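PDB 1U6M: acetyltransferase, GNAT family from Enterococcus faecalis, which probably transfers an acyl group, most likely acetyl from acetyl-coenzyme A as in other GNAT-family enzymes, to an acceptor that remains unidentified. Local coordinates for residues Ile22-Ile30 / Glu98-Glu106; Thr51-Leu60 / Ile71-Ile82. One frame throughout, in Å; residues are numbered along the deposited sequence.

How the contacts relate
The two contacts, whose centres lie about 16 Å apart, meet through the 98-106 loop. Contact 1 sets the end of helix 12-25 against that loop at the surface; contact 2 pairs strand 59-64 with strand 67-76 deeper in the chain and, in sequence, lies wholly between the two segments of contact 1. Phe103 is the joint: its CD1 is 3.4 Å from Arg53 NE in a cation-pi contact, and its CZ is 3.6 Å from Tyr54 OH. Through this one ring the loop ties the helix 12-25 side of the molecule to the hairpin, and all four segments belong to the GNAT family region.

Contact 1 of 2, residues Ile22-Ile30 / Glu98-Glu106; sequences ILKDMELPI and EDVRLFIEE
Met26 lays its thioether against the ring of Phe103, a Met-aromatic contact that joins the turn just after helix 12-25, the first long helix of the GNAT fold, to the loop running from helix 85-93 to strand 112-120. SD sits 4.3 Å from the centroid of the Phe103 ring and 46° off its normal, an oblique approach. The bend at the end of the Met26 chain (chi3 88°) turns the methyl back to the same rim, with CE 3.5 Å from Phe103 CD2.

The remaining apolar contacts spread along both segments. Leu23 CD2 reaches Phe103 CZ obliquely at 3.8 Å, while Ile22 CG2 lies at the ring edge. Farther on, Leu28 packs its branched end on the backbone of the loop, CG 3.5 Å from Arg101 O, and crosses Leu102 at about a right angle. Ile30 meets Val100 through a single methyl: CG2 of Val100 is 3.6 Å from Ile30 CB, and all four side-chain carbons of Ile30 lie within about 4.0 Å of Val100 CG2. Phe91 of helix 85-93 touches both residues.

Polar linkage between the segments is indirect. One water accepts from the backbone N of Ile30 at 3.0 Å and donates to the carbonyl O of Arg101 at 2.7 Å, the same oxygen against which Leu28 CG rests.

Contact 2 of 2, residues Thr51-Leu60 / Ile71-Ile82; sequences TYRYGYQRIL and IAVGYPAEDEKI
Leu60 and Ala72 form an antiparallel hydrogen-bonded pair in the beta hairpin of strands 59-64 and 67-76, part of the central sheet of the GNAT fold. Leu60 N donates to Ala72 O and Ala72 N to Leu60 O, both at 2.9 Å; their side chains take one face of the sheet. On the opposite face, covered by helix 12-25, Ile59 and Val73 of the neighbouring non-hydrogen-bonded pair lie side by side, and Val73 CG1 comes 3.8 Å from Tyr54 CD1. This face is the tight, buried part.

Toward the 3-10 segment after strand 67-76 the strands part: Gly74 N reaches Arg58 O only weakly, waters take part in the bridging, and Arg58 reaches across to the 3-10 segment, its chain extended from CG to NE (chi3 -172°). NH1 meets Asp79 OD2 at 3.0 Å on the anti side of the carboxylate, a salt bridge with the two flat groups turned 58° apart. NH2 donates to Thr51 O at 3.0 Å from above the carbonyl plane. One water links NH1 to Gly74 O; a second accepts from NH2 and donates weakly to Asp79 OD2. At the rim, Thr51 CB touches Ile82 CD1 at 3.7 Å, and a water joins Thr51 OG1 to Ile82 O.

The chemistry implies two ties beyond the paired strands: a salt bridge from Arg53 to Asp116, whose OD1 also shares a hydrogen bond with Tyr75 OH, and a hydrated one in which Asp79 probably offsets the charge of Arg58.

Contact 1 of 2, residues Ile22-Ile30 / Glu98-Glu106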
loop_
_atom_site.group_PDB
_atom_site.type_symbol
_atom_site.label_atom_id
_atom_site.label_comp_id
_atom_site.label_asym_id
_atom_site.label_seq_id
_atom_site.Cartn_x
_atom_site.Cartn_y
_atom_site.Cartn_z
ATOM N N ILE A 22 9.275 -1.574 2.274
ATOM C CA ILE A 22 8.965 -1.466 0.837
ATOM C C ILE A 22 9.980 -0.631 0.025
ATOM O O ILE A 22 10.393 -1.076 -1.046
ATOM C CB ILE A 22 7.536 -0.870 0.656
ATOM C CG1 ILE A 22 6.490 -1.833 1.240
ATOM C CG2 ILE A 22 7.212 -0.572 -0.815
ATOM C CD1 ILE A 22 5.220 -1.188 1.542
ATOM N N LEU A 23 10.330 0.572 0.510
ATOM C CA LEU A 23 11.281 1.470 -0.167
ATOM C C LEU A 23 12.605 0.772 0.045
ATOM O O LEU A 23 12.786 0.107 1.050
ATOM C CB LEU A 23 11.301 2.879 0.460
ATOM C CG LEU A 23 9.990 3.667 0.616
ATOM C CD1 LEU A 23 10.272 5.039 1.039
ATOM C CD2 LEU A 23 9.117 3.674 -0.650
ATOM N N LYS A 24 13.561 0.781 -0.825
ATOM C CA LYS A 24 14.703 -0.038 -0.269
ATOM C C LYS A 24 14.678 -1.537 -0.551
ATOM O O LYS A 24 15.710 -2.092 -0.885
ATOM C CB LYS A 24 14.811 0.102 1.267
ATOM C CG LYS A 24 14.526 -1.139 2.040
ATOM C CD LYS A 24 15.362 -1.126 3.277
ATOM C CE LYS A 24 15.020 0.030 4.183
ATOM N NZ LYS A 24 15.786 -0.146 5.462
ATOM N N ASP A 25 13.530 -2.183 -0.365
ATOM C CA ASP A 25 13.246 -3.362 -1.136
ATOM C C ASP A 25 13.138 -2.984 -2.637
ATOM O O ASP A 25 13.426 -3.791 -3.495
ATOM C CB ASP A 25 11.979 -4.027 -0.625
ATOM C CG ASP A 25 11.585 -5.263 -1.443
ATOM O OD1 ASP A 25 10.840 -5.118 -2.457
ATOM O OD2 ASP A 25 12.020 -6.383 -1.069
ATOM N N MET A 26 12.700 -1.763 -2.931
ATOM C CA MET A 26 12.795 -1.137 -4.268
ATOM C C MET A 26 14.190 -0.558 -4.518
ATOM O O MET A 26 14.525 -0.206 -5.652
ATOM C CB MET A 26 11.819 0.052 -4.405
ATOM C CG MET A 26 10.400 -0.298 -4.532
ATOM S SD MET A 26 9.329 1.129 -4.234
ATOM C CE MET A 26 9.258 1.812 -5.915
ATOM N N GLU A 27 14.965 -0.390 -3.443
ATOM C CA GLU A 27 16.306 0.176 -3.502
ATOM C C GLU A 27 16.271 1.588 -4.093
ATOM O O GLU A 27 16.961 1.928 -5.062
ATOM C CB GLU A 27 17.250 -0.755 -4.269
ATOM C CG GLU A 27 17.233 -2.213 -3.788
ATOM C CD GLU A 27 18.187 -3.091 -4.593
ATOM O OE1 GLU A 27 17.704 -3.890 -5.447
ATOM O OE2 GLU A 27 19.424 -2.950 -4.380
ATOM N N LEU A 28 15.438 2.409 -3.492
ATOM C CA LEU A 28 15.225 3.749 -3.930
ATOM C C LEU A 28 16.508 4.484 -3.629
ATOM O O LEU A 28 17.100 4.304 -2.551
ATOM C CB LEU A 28 14.011 4.339 -3.229
ATOM C CG LEU A 28 12.789 4.697 -4.116
ATOM C CD1 LEU A 28 12.468 3.813 -5.344
ATOM C CD2 LEU A 28 11.572 4.880 -3.269
ATOM N N PRO A 29 17.002 5.274 -4.620
ATOM C CA PRO A 29 18.266 6.002 -4.397
ATOM C C PRO A 29 18.207 7.022 -3.274
ATOM O O PRO A 29 19.250 7.331 -2.728
ATOM C CB PRO A 29 18.540 6.667 -5.768
ATOM C CG PRO A 29 17.758 5.779 -6.751
ATOM C CD PRO A 29 16.487 5.487 -5.997
ATOM N N ILE A 30 17.034 7.550 -2.930
ATOM C CA ILE A 30 16.930 8.486 -1.811
ATOM C C ILE A 30 17.448 7.910 -0.454
ATOM O O ILE A 30 17.766 8.644 0.445
ATOM C CB ILE A 30 15.477 9.041 -1.628
ATOM C CG1 ILE A 30 15.467 10.280 -0.714
ATOM C CG2 ILE A 30 14.431 7.935 -1.205
ATOM C CD1 ILE A 30 16.079 11.528 -1.399
ATOM N N GLU A 98 12.319 18.003 -4.826
ATOM C CA GLU A 98 10.912 17.613 -4.877
ATOM C C GLU A 98 10.743 16.441 -5.849
ATOM O O GLU A 98 9.802 15.654 -5.730
ATOM C CB GLU A 98 10.153 18.815 -5.374
ATOM C CG GLU A 98 8.694 18.844 -5.236
ATOM C CD GLU A 98 8.132 20.110 -5.930
ATOM O OE1 GLU A 98 8.102 20.131 -7.193
ATOM O OE2 GLU A 98 7.763 21.080 -5.209
ATOM N N ASP A 99 11.692 16.294 -6.767
ATOM C CA ASP A 99 11.589 15.285 -7.807
ATOM C C ASP A 99 12.388 13.986 -7.524
ATOM O O ASP A 99 12.969 13.375 -8.416
ATOM C CB ASP A 99 11.987 15.927 -9.128
ATOM C CG ASP A 99 13.491 16.188 -9.243
ATOM O OD1 ASP A 99 14.211 16.474 -8.258
ATOM O OD2 ASP A 99 13.981 16.049 -10.360
ATOM N N VAL A 100 12.453 13.615 -6.244
ATOM C CA VAL A 100 12.935 12.286 -5.788
ATOM C C VAL A 100 12.182 11.199 -6.594
ATOM O O VAL A 100 10.960 11.297 -6.782
ATOM C CB VAL A 100 12.649 12.147 -4.250
ATOM C CG1 VAL A 100 11.179 12.398 -3.962
ATOM C CG2 VAL A 100 13.082 10.786 -3.675
ATOM N N ARG A 101 12.886 10.176 -7.047
ATOM C CA ARG A 101 12.299 9.043 -7.725
ATOM C C ARG A 101 11.509 8.186 -6.703
ATOM O O ARG A 101 12.047 7.784 -5.677
ATOM C CB ARG A 101 13.385 8.152 -8.387
ATOM C CG ARG A 101 14.553 8.902 -8.995
ATOM C CD ARG A 101 15.628 7.936 -9.622
ATOM N NE ARG A 101 14.973 7.217 -10.696
ATOM C CZ ARG A 101 15.166 7.456 -11.982
ATOM N NH1 ARG A 101 16.067 8.350 -12.395
ATOM N NH2 ARG A 101 14.421 6.803 -12.848
ATOM N N LEU A 102 10.251 7.900 -7.023
ATOM C CA LEU A 102 9.316 7.201 -6.156
ATOM C C LEU A 102 8.738 6.050 -6.958
ATOM O O LEU A 102 9.479 5.236 -7.504
ATOM C CB LEU A 102 8.228 8.152 -5.629
ATOM C CG LEU A 102 8.717 9.202 -4.609
ATOM C CD1 LEU A 102 7.626 10.197 -4.084
ATOM C CD2 LEU A 102 9.568 8.565 -3.436
ATOM N N PHE A 103 7.424 5.950 -7.043
ATOM C CA PHE A 103 6.807 4.867 -7.858
ATOM C C PHE A 103 6.418 5.313 -9.242
ATOM O O PHE A 103 5.927 6.421 -9.451
ATOM C CB PHE A 103 5.563 4.302 -7.154
ATOM C CG PHE A 103 5.762 4.034 -5.696
ATOM C CD1 PHE A 103 5.705 5.076 -4.773
ATOM C CD2 PHE A 103 5.983 2.744 -5.236
ATOM C CE1 PHE A 103 5.884 4.847 -3.430
ATOM C CE2 PHE A 103 6.136 2.509 -3.871
ATOM C CZ PHE A 103 6.103 3.568 -2.975
ATOM N N ILE A 104 6.576 4.414 -10.183
ATOM C CA ILE A 104 5.910 4.559 -11.475
ATOM C C ILE A 104 4.410 4.269 -11.292
ATOM O O ILE A 104 4.031 3.256 -10.723
ATOM C CB ILE A 104 6.609 3.734 -12.563
ATOM C CG1 ILE A 104 8.130 4.024 -12.513
ATOM C CG2 ILE A 104 6.071 4.102 -13.935
ATOM C CD1 ILE A 104 8.939 3.329 -13.586
ATOM N N GLU A 105 3.575 5.234 -11.679
ATOM C CA GLU A 105 2.138 5.280 -11.321
ATOM C C GLU A 105 1.272 4.681 -12.452
ATOM O O GLU A 105 0.324 5.315 -12.950
ATOM C CB GLU A 105 1.688 6.728 -10.968
ATOM C CG GLU A 105 2.278 7.353 -9.674
ATOM C CD GLU A 105 1.972 8.867 -9.530
ATOM O OE1 GLU A 105 1.855 9.549 -10.587
ATOM O OE2 GLU A 105 1.855 9.381 -8.371
ATOM N N GLU A 106 1.613 3.458 -12.858
ATOM C CA GLU A 106 0.936 2.851 -14.003
ATOM C C GLU A 106 0.371 1.433 -13.738
ATOM O O GLU A 106 0.433 0.556 -14.606
ATOM C CB GLU A 106 1.862 2.894 -15.229
ATOM C CG GLU A 106 2.083 4.334 -15.798
ATOM C CD GLU A 106 3.343 4.465 -16.673
ATOM O OE1 GLU A 106 4.189 3.541 -16.696
ATOM O OE2 GLU A 106 3.486 5.516 -17.336
HETATM O O HOH W 1 14.628 7.839 -4.781
#

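Contact 2 of 2, residues Thr51-Leu60 / Ile71-Ile82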
loop_
_atom_site.group_PDB
_atom_site.type_symbol
_atom_site.label_atom_id
_atom_site.label_comp_id
_atom_site.label_asym_id
_atom_site.label_seq_id
_atom_site.Cartn_x
_atom_site.Cartn_y
_atom_site.Cartn_z
ATOM N N THR A 51 -4.963 12.567 1.014
ATOM C CA THR A 51 -4.736 12.052 -0.343
ATOM C C THR A 51 -3.413 11.290 -0.539
ATOM O O THR A 51 -3.194 10.679 -1.598
ATOM C CB THR A 51 -4.784 13.180 -1.426
ATOM O OG1 THR A 51 -3.641 14.011 -1.315
ATOM C CG2 THR A 51 -6.036 14.090 -1.301
ATOM N N TYR A 52 -2.531 11.291 0.445
ATOM C CA TYR A 52 -1.259 10.566 0.280
ATOM C C TYR A 52 -1.482 9.043 0.075
ATOM O O TYR A 52 -2.402 8.452 0.677
ATOM C CB TYR A 52 -0.320 10.847 1.465
ATOM C CG TYR A 52 1.016 10.167 1.323
ATOM C CD1 TYR A 52 1.773 10.332 0.142
ATOM C CD2 TYR A 52 1.555 9.382 2.375
ATOM C CE1 TYR A 52 2.989 9.678 -0.032
ATOM C CE2 TYR A 52 2.808 8.722 2.205
ATOM C CZ TYR A 52 3.507 8.900 0.987
ATOM O OH TYR A 52 4.727 8.282 0.776
ATOM N N ARG A 53 -0.657 8.439 -0.787
ATOM C CA ARG A 53 -0.583 6.995 -0.982
ATOM C C ARG A 53 -0.774 6.200 0.334
ATOM O O ARG A 53 -1.596 5.277 0.416
ATOM C CB ARG A 53 0.739 6.632 -1.616
ATOM C CG ARG A 53 0.817 5.147 -2.004
ATOM C CD ARG A 53 2.221 4.838 -2.573
ATOM N NE ARG A 53 2.413 5.465 -3.893
ATOM C CZ ARG A 53 2.149 4.845 -5.054
ATOM N NH1 ARG A 53 1.685 3.605 -5.083
ATOM N NH2 ARG A 53 2.330 5.469 -6.206
ATOM N N TYR A 54 -0.035 6.595 1.360
ATOM C CA TYR A 54 -0.094 5.971 2.652
ATOM C C TYR A 54 -0.699 6.889 3.658
ATOM O O TYR A 54 -0.305 6.837 4.809
ATOM C CB TYR A 54 1.338 5.561 3.113
ATOM C CG TYR A 54 2.009 4.643 2.117
ATOM C CD1 TYR A 54 1.505 3.362 1.853
ATOM C CD2 TYR A 54 3.146 5.029 1.427
ATOM C CE1 TYR A 54 2.139 2.491 0.908
ATOM C CE2 TYR A 54 3.747 4.161 0.473
ATOM C CZ TYR A 54 3.227 2.919 0.242
ATOM O OH TYR A 54 3.825 2.076 -0.668
ATOM N N GLY A 55 -1.617 7.763 3.237
ATOM C CA GLY A 55 -2.368 8.585 4.163
ATOM C C GLY A 55 -3.144 7.673 5.093
ATOM O O GLY A 55 -3.644 6.643 4.639
ATOM N N TYR A 56 -3.271 8.024 6.376
ATOM C CA TYR A 56 -4.059 7.162 7.291
ATOM C C TYR A 56 -5.465 6.856 6.782
ATOM O O TYR A 56 -5.960 5.779 6.954
ATOM C CB TYR A 56 -4.056 7.630 8.748
ATOM C CG TYR A 56 -4.862 8.876 8.980
ATOM C CD1 TYR A 56 -6.213 8.805 9.274
ATOM C CD2 TYR A 56 -4.251 10.126 8.960
ATOM C CE1 TYR A 56 -6.958 9.951 9.502
ATOM C CE2 TYR A 56 -4.984 11.295 9.164
ATOM C CZ TYR A 56 -6.338 11.201 9.435
ATOM O OH TYR A 56 -7.093 12.360 9.639
ATOM N N GLN A 57 -6.080 7.779 6.075
ATOM C CA GLN A 57 -7.419 7.570 5.587
ATOM C C GLN A 57 -7.546 6.479 4.524
ATOM O O GLN A 57 -8.652 6.049 4.195
ATOM C CB GLN A 57 -7.967 8.888 5.113
ATOM C CG GLN A 57 -8.285 9.735 6.304
ATOM C CD GLN A 57 -8.668 11.154 5.941
ATOM O OE1 GLN A 57 -8.317 12.096 6.685
ATOM N NE2 GLN A 57 -9.410 11.334 4.808
ATOM N N ARG A 58 -6.413 6.057 3.976
ATOM C CA ARG A 58 -6.379 5.053 2.924
ATOM C C ARG A 58 -6.053 3.688 3.501
ATOM O O ARG A 58 -5.990 2.691 2.757
ATOM C CB ARG A 58 -5.294 5.443 1.893
ATOM C CG ARG A 58 -5.575 6.727 1.183
ATOM C CD ARG A 58 -4.887 6.702 -0.182
ATOM N NE ARG A 58 -4.928 7.986 -0.916
ATOM C CZ ARG A 58 -5.974 8.421 -1.641
ATOM N NH1 ARG A 58 -7.098 7.713 -1.701
ATOM N NH2 ARG A 58 -5.893 9.559 -2.332
ATOM N N ILE A 59 -5.842 3.642 4.811
ATOM C CA ILE A 59 -5.265 2.483 5.462
ATOM C C ILE A 59 -6.181 1.737 6.497
ATOM O O ILE A 59 -6.834 2.338 7.398
ATOM C CB ILE A 59 -3.905 2.839 6.142
ATOM C CG1 ILE A 59 -2.929 3.386 5.082
ATOM C CG2 ILE A 59 -3.317 1.623 6.811
ATOM C CD1 ILE A 59 -1.537 3.736 5.588
ATOM N N LEU A 60 -6.141 0.415 6.386
ATOM C CA LEU A 60 -6.743 -0.459 7.388
ATOM C C LEU A 60 -5.654 -1.072 8.242
ATOM O O LEU A 60 -4.648 -1.556 7.710
ATOM C CB LEU A 60 -7.569 -1.562 6.704
ATOM C CG LEU A 60 -8.773 -2.212 7.366
ATOM C CD1 LEU A 60 -9.860 -1.214 7.793
ATOM C CD2 LEU A 60 -9.280 -3.144 6.361
ATOM N N ILE A 71 -0.795 -3.546 7.859
ATOM C CA ILE A 71 -1.652 -2.549 7.250
ATOM C C ILE A 71 -2.046 -3.033 5.846
ATOM O O ILE A 71 -1.297 -3.740 5.194
ATOM C CB ILE A 71 -0.934 -1.161 7.179
ATOM C CG1 ILE A 71 0.308 -1.175 6.244
ATOM C CG2 ILE A 71 -0.664 -0.619 8.605
ATOM C CD1 ILE A 71 1.059 0.184 6.200
ATOM N N ALA A 72 -3.233 -2.655 5.406
ATOM C CA ALA A 72 -3.697 -2.877 4.052
ATOM C C ALA A 72 -3.936 -1.482 3.549
ATOM O O ALA A 72 -4.640 -0.689 4.217
ATOM C CB ALA A 72 -5.006 -3.631 4.049
ATOM N N VAL A 73 -3.373 -1.180 2.387
ATOM C CA VAL A 73 -3.379 0.165 1.769
ATOM C C VAL A 73 -3.900 0.106 0.313
ATOM O O VAL A 73 -3.454 -0.758 -0.464
ATOM C CB VAL A 73 -1.948 0.777 1.657
ATOM C CG1 VAL A 73 -2.074 2.296 1.196
ATOM C CG2 VAL A 73 -1.229 0.640 2.976
ATOM N N GLY A 74 -4.835 0.997 -0.030
ATOM C CA GLY A 74 -5.404 1.019 -1.357
ATOM C C GLY A 74 -6.240 2.283 -1.594
ATOM O O GLY A 74 -6.459 3.085 -0.655
ATOM N N TYR A 75 -6.743 2.439 -2.833
ATOM C CA TYR A 75 -7.360 3.701 -3.239
ATOM C C TYR A 75 -8.168 3.433 -4.496
ATOM O O TYR A 75 -7.832 2.483 -5.263
ATOM C CB TYR A 75 -6.285 4.827 -3.495
ATOM C CG TYR A 75 -4.995 4.307 -4.119
ATOM C CD1 TYR A 75 -4.904 4.073 -5.507
ATOM C CD2 TYR A 75 -3.869 4.022 -3.316
ATOM C CE1 TYR A 75 -3.715 3.511 -6.083
ATOM C CE2 TYR A 75 -2.684 3.475 -3.887
ATOM C CZ TYR A 75 -2.628 3.231 -5.252
ATOM O OH TYR A 75 -1.469 2.685 -5.804
ATOM N N PRO A 76 -9.209 4.272 -4.748
ATOM C CA PRO A 76 -9.848 4.288 -6.120
ATOM C C PRO A 76 -8.799 4.447 -7.191
ATOM O O PRO A 76 -7.923 5.235 -7.014
ATOM C CB PRO A 76 -10.749 5.507 -6.095
ATOM C CG PRO A 76 -11.138 5.630 -4.520
ATOM C CD PRO A 76 -9.864 5.185 -3.776
ATOM N N ALA A 77 -8.871 3.688 -8.284
ATOM C CA ALA A 77 -7.926 3.810 -9.426
ATOM C C ALA A 77 -7.725 5.249 -9.960
ATOM O O ALA A 77 -6.636 5.600 -10.433
ATOM C CB ALA A 77 -8.364 2.924 -10.548
ATOM N N GLU A 78 -8.782 6.060 -9.947
ATOM C CA GLU A 78 -8.650 7.456 -10.443
ATOM C C GLU A 78 -7.733 8.328 -9.576
ATOM O O GLU A 78 -7.369 9.402 -10.025
ATOM C CB GLU A 78 -10.027 8.122 -10.635
ATOM C CG GLU A 78 -10.848 8.272 -9.355
ATOM C CD GLU A 78 -11.665 7.032 -8.981
ATOM O OE1 GLU A 78 -12.557 7.193 -8.105
ATOM O OE2 GLU A 78 -11.417 5.904 -9.513
ATOM N N ASP A 79 -7.330 7.839 -8.382
ATOM C CA ASP A 79 -6.476 8.605 -7.432
ATOM C C ASP A 79 -5.005 8.370 -7.666
ATOM O O ASP A 79 -4.185 8.964 -7.010
ATOM C CB ASP A 79 -6.741 8.243 -5.957
ATOM C CG ASP A 79 -8.051 8.766 -5.440
ATOM O OD1 ASP A 79 -8.716 9.450 -6.205
ATOM O OD2 ASP A 79 -8.449 8.478 -4.275
ATOM N N GLU A 80 -4.664 7.503 -8.603
ATOM C CA GLU A 80 -3.274 7.076 -8.776
ATOM C C GLU A 80 -2.232 8.146 -9.182
ATOM O O GLU A 80 -1.000 7.978 -8.974
ATOM C CB GLU A 80 -3.190 5.934 -9.788
ATOM C CG GLU A 80 -1.920 5.098 -9.426
ATOM C CD GLU A 80 -1.539 4.028 -10.420
ATOM O OE1 GLU A 80 -0.519 3.338 -10.144
ATOM O OE2 GLU A 80 -2.256 3.881 -11.456
ATOM N N LYS A 81 -2.712 9.206 -9.807
ATOM C CA LYS A 81 -1.816 10.209 -10.290
ATOM C C LYS A 81 -1.592 11.315 -9.231
ATOM O O LYS A 81 -0.661 12.084 -9.345
ATOM C CB LYS A 81 -2.353 10.766 -11.620
ATOM C CG LYS A 81 -1.632 10.219 -12.837
ATOM C CD LYS A 81 -2.111 8.904 -13.312
ATOM C CE LYS A 81 -1.171 8.446 -14.442
ATOM N NZ LYS A 81 -1.660 7.341 -15.374
ATOM N N ILE A 82 -2.430 11.383 -8.212
ATOM C CA ILE A 82 -2.307 12.402 -7.192
ATOM C C ILE A 82 -1.702 11.934 -5.844
ATOM O O ILE A 82 -1.531 12.774 -4.928
ATOM C CB ILE A 82 -3.649 13.215 -6.974
ATOM C CG1 ILE A 82 -4.844 12.328 -6.568
ATOM C CG2 ILE A 82 -4.030 13.931 -8.225
ATOM C CD1 ILE A 82 -5.190 12.376 -5.055
HETATM O O HOH W 2 -2.741 14.669 -3.554
HETATM O O HOH W 3 -7.608 0.409 3.160
HETATM O O HOH W 4 -7.927 11.126 -3.072
HETATM O O HOH W 5 -8.392 5.643 -0.352
#